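Local coordinates for protein lipocalin (Argas monolakensis, PDB 3BRN) that binds serotonin inside a lipocalin beta barrel and probably serves the tick as a binder of biogenic amines, at residues Y28-T33 against Q127-C132. Sequence-based numbering, arbitrary orientation.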
loop_
_atom_site.group_PDB
_atom_site.type_symbol
_atom_site.label_atom_id
_atom_site.label_comp_id
_atom_site.label_asym_id
_atom_site.label_seq_id
_atom_site.Cartn_x
_atom_site.Cartn_y
_atom_site.Cartn_z
ATOM N N TYR A 28 2.180 1.786 5.382
ATOM C CA TYR A 28 1.272 1.026 6.216
ATOM C C TYR A 28 -0.012 0.835 5.445
ATOM O O TYR A 28 -0.461 1.774 4.794
ATOM C CB TYR A 28 0.906 1.806 7.471
ATOM C CG TYR A 28 2.002 1.888 8.495
ATOM C CD1 TYR A 28 2.821 3.001 8.564
ATOM C CD2 TYR A 28 2.199 0.864 9.417
ATOM C CE1 TYR A 28 3.753 3.131 9.568
ATOM C CE2 TYR A 28 3.186 0.959 10.386
ATOM C CZ TYR A 28 3.952 2.097 10.452
ATOM O OH TYR A 28 4.898 2.244 11.443
ATOM N N LEU A 29 -0.685 -0.293 5.671
ATOM C CA LEU A 29 -2.036 -0.452 5.134
ATOM C C LEU A 29 -2.929 0.273 6.131
ATOM O O LEU A 29 -3.006 -0.136 7.279
ATOM C CB LEU A 29 -2.434 -1.923 5.032
ATOM C CG LEU A 29 -3.908 -2.220 4.669
ATOM C CD1 LEU A 29 -4.218 -1.575 3.329
ATOM C CD2 LEU A 29 -4.059 -3.730 4.536
ATOM N N ARG A 30 -3.397 1.466 5.745
ATOM C CA ARG A 30 -4.135 2.352 6.638
ATOM C C ARG A 30 -5.610 1.975 6.769
ATOM O O ARG A 30 -6.167 1.990 7.871
ATOM C CB ARG A 30 -3.979 3.813 6.184
ATOM C CG ARG A 30 -4.762 4.850 6.999
ATOM C CD ARG A 30 -4.378 4.860 8.493
ATOM N NE ARG A 30 -5.216 5.791 9.247
ATOM C CZ ARG A 30 -6.477 5.554 9.607
ATOM N NH1 ARG A 30 -7.057 4.396 9.320
ATOM N NH2 ARG A 30 -7.157 6.471 10.270
ATOM N N LYS A 31 -6.279 1.766 5.637
ATOM C CA LYS A 31 -7.692 1.352 5.654
ATOM C C LYS A 31 -7.893 0.307 4.576
ATOM O O LYS A 31 -7.317 0.430 3.505
ATOM C CB LYS A 31 -8.620 2.538 5.346
ATOM C CG LYS A 31 -8.461 3.756 6.255
ATOM C CD LYS A 31 -9.486 4.823 5.915
ATOM C CE LYS A 31 -9.302 6.074 6.773
ATOM N NZ LYS A 31 -9.898 7.263 6.116
ATOM N N THR A 32 -8.858 -0.593 4.786
ATOM C CA THR A 32 -9.218 -1.581 3.763
ATOM C C THR A 32 -10.701 -1.942 3.871
ATOM O O THR A 32 -11.313 -1.763 4.929
ATOM C CB THR A 32 -8.315 -2.859 3.853
ATOM O OG1 THR A 32 -8.720 -3.816 2.867
ATOM C CG2 THR A 32 -8.400 -3.512 5.238
ATOM N N THR A 33 -11.306 -2.346 2.753
ATOM C CA THR A 33 -12.664 -2.888 2.785
ATOM C C THR A 33 -12.649 -4.398 3.023
ATOM O O THR A 33 -13.695 -5.039 3.007
ATOM C CB THR A 33 -13.455 -2.575 1.486
ATOM O OG1 THR A 33 -12.756 -3.121 0.359
ATOM C CG2 THR A 33 -13.611 -1.038 1.309
ATOM N N GLN A 127 -3.567 14.142 10.099
ATOM C CA GLN A 127 -4.992 14.120 10.407
ATOM C C GLN A 127 -5.853 13.790 9.190
ATOM O O GLN A 127 -6.989 13.334 9.330
ATOM C CB GLN A 127 -5.436 15.436 11.049
ATOM C CG GLN A 127 -4.805 15.682 12.409
ATOM C CD GLN A 127 -4.857 14.448 13.295
ATOM O OE1 GLN A 127 -5.933 13.985 13.677
ATOM N NE2 GLN A 127 -3.691 13.901 13.614
ATOM N N SER A 128 -5.310 14.010 7.998
ATOM C CA SER A 128 -6.043 13.710 6.772
ATOM C C SER A 128 -5.066 13.356 5.665
ATOM O O SER A 128 -4.000 13.955 5.559
ATOM C CB SER A 128 -6.910 14.900 6.348
ATOM O OG SER A 128 -6.107 15.955 5.846
ATOM N N TYR A 129 -5.447 12.407 4.819
ATOM C CA TYR A 129 -4.538 11.918 3.797
ATOM C C TYR A 129 -4.824 12.545 2.433
ATOM O O TYR A 129 -4.418 12.027 1.394
ATOM C CB TYR A 129 -4.565 10.387 3.757
ATOM C CG TYR A 129 -4.272 9.745 5.112
ATOM C CD1 TYR A 129 -3.024 9.894 5.721
ATOM C CD2 TYR A 129 -5.229 8.972 5.761
ATOM C CE1 TYR A 129 -2.747 9.307 6.949
ATOM C CE2 TYR A 129 -4.971 8.390 6.985
ATOM C CZ TYR A 129 -3.734 8.572 7.585
ATOM O OH TYR A 129 -3.468 7.966 8.799
ATOM N N GLY A 130 -5.531 13.673 2.452
ATOM C CA GLY A 130 -5.739 14.479 1.257
ATOM C C GLY A 130 -6.437 13.766 0.120
ATOM O O GLY A 130 -7.536 13.243 0.287
ATOM N N CYS A 131 -5.830 13.800 -1.061
ATOM C CA CYS A 131 -6.483 13.275 -2.253
ATOM C C CYS A 131 -6.745 11.786 -2.182
ATOM O O CYS A 131 -7.616 11.282 -2.864
ATOM C CB CYS A 131 -5.684 13.605 -3.505
ATOM S SG CYS A 131 -5.941 15.303 -4.029
ATOM N N CYS A 132 -5.940 11.071 -1.412
ATOM C CA CYS A 132 -6.141 9.642 -1.278
ATOM C C CYS A 132 -7.371 9.341 -0.463
ATOM O O CYS A 132 -8.012 8.332 -0.694
ATOM C CB CYS A 132 -4.932 8.949 -0.675
ATOM S SG CYS A 132 -3.539 8.848 -1.793
#
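The phenol oxygen of Y129 has two hydrogen-bond partners: NE of R30 donates to OH of Y129 (2.8 Å), and the same OH is hydrogen-bonded to the backbone O of I124. A carbonyl can only accept, so the hydroxyl donates to I124 while accepting from R30. The bond from NE of R30 is bent, with 138° at the hydrogen, yet the oxygen lies at the edge of the guanidinium, close to its plane. Ring and guanidinium stand almost perpendicular, 89° apart, so the arginine does not stack on the tyrosine. Its aliphatic part comes up to the hydroxyl-bearing end of the ring instead: CG of R30 reaches CE2 of Y129 at 3.5 Å, and CD of R30 lies 3.3 Å from OH of Y129. In R30, CG runs anti to the backbone N, and a bend at chi2 (59°) turns NE onto the hydroxyl. The other end of the guanidinium is held by a hydrogen bond between NH1 of R30 and ND1 of H147, which should limit its swing. Near the tyrosine backbone, D133 accepts a hydrogen bond from N of Y129 through OD2 and forms a salt bridge with NZ of K31 through OD1, a second polar link between strand 26-32 and the start of helix 131-140. G130 is the N-cap of that helix, and disulfides C131-C7 and C132-C105 fasten its first turn. Strand 26-32 carries a classic beta bulge here, where the successive residues R30 and K31 both pair through their backbones with L117 of strand 115-120. The arrangement joins a barrel strand to the segment leading into the C-terminal helix packed outside the barrel, as in the lipocalin fold.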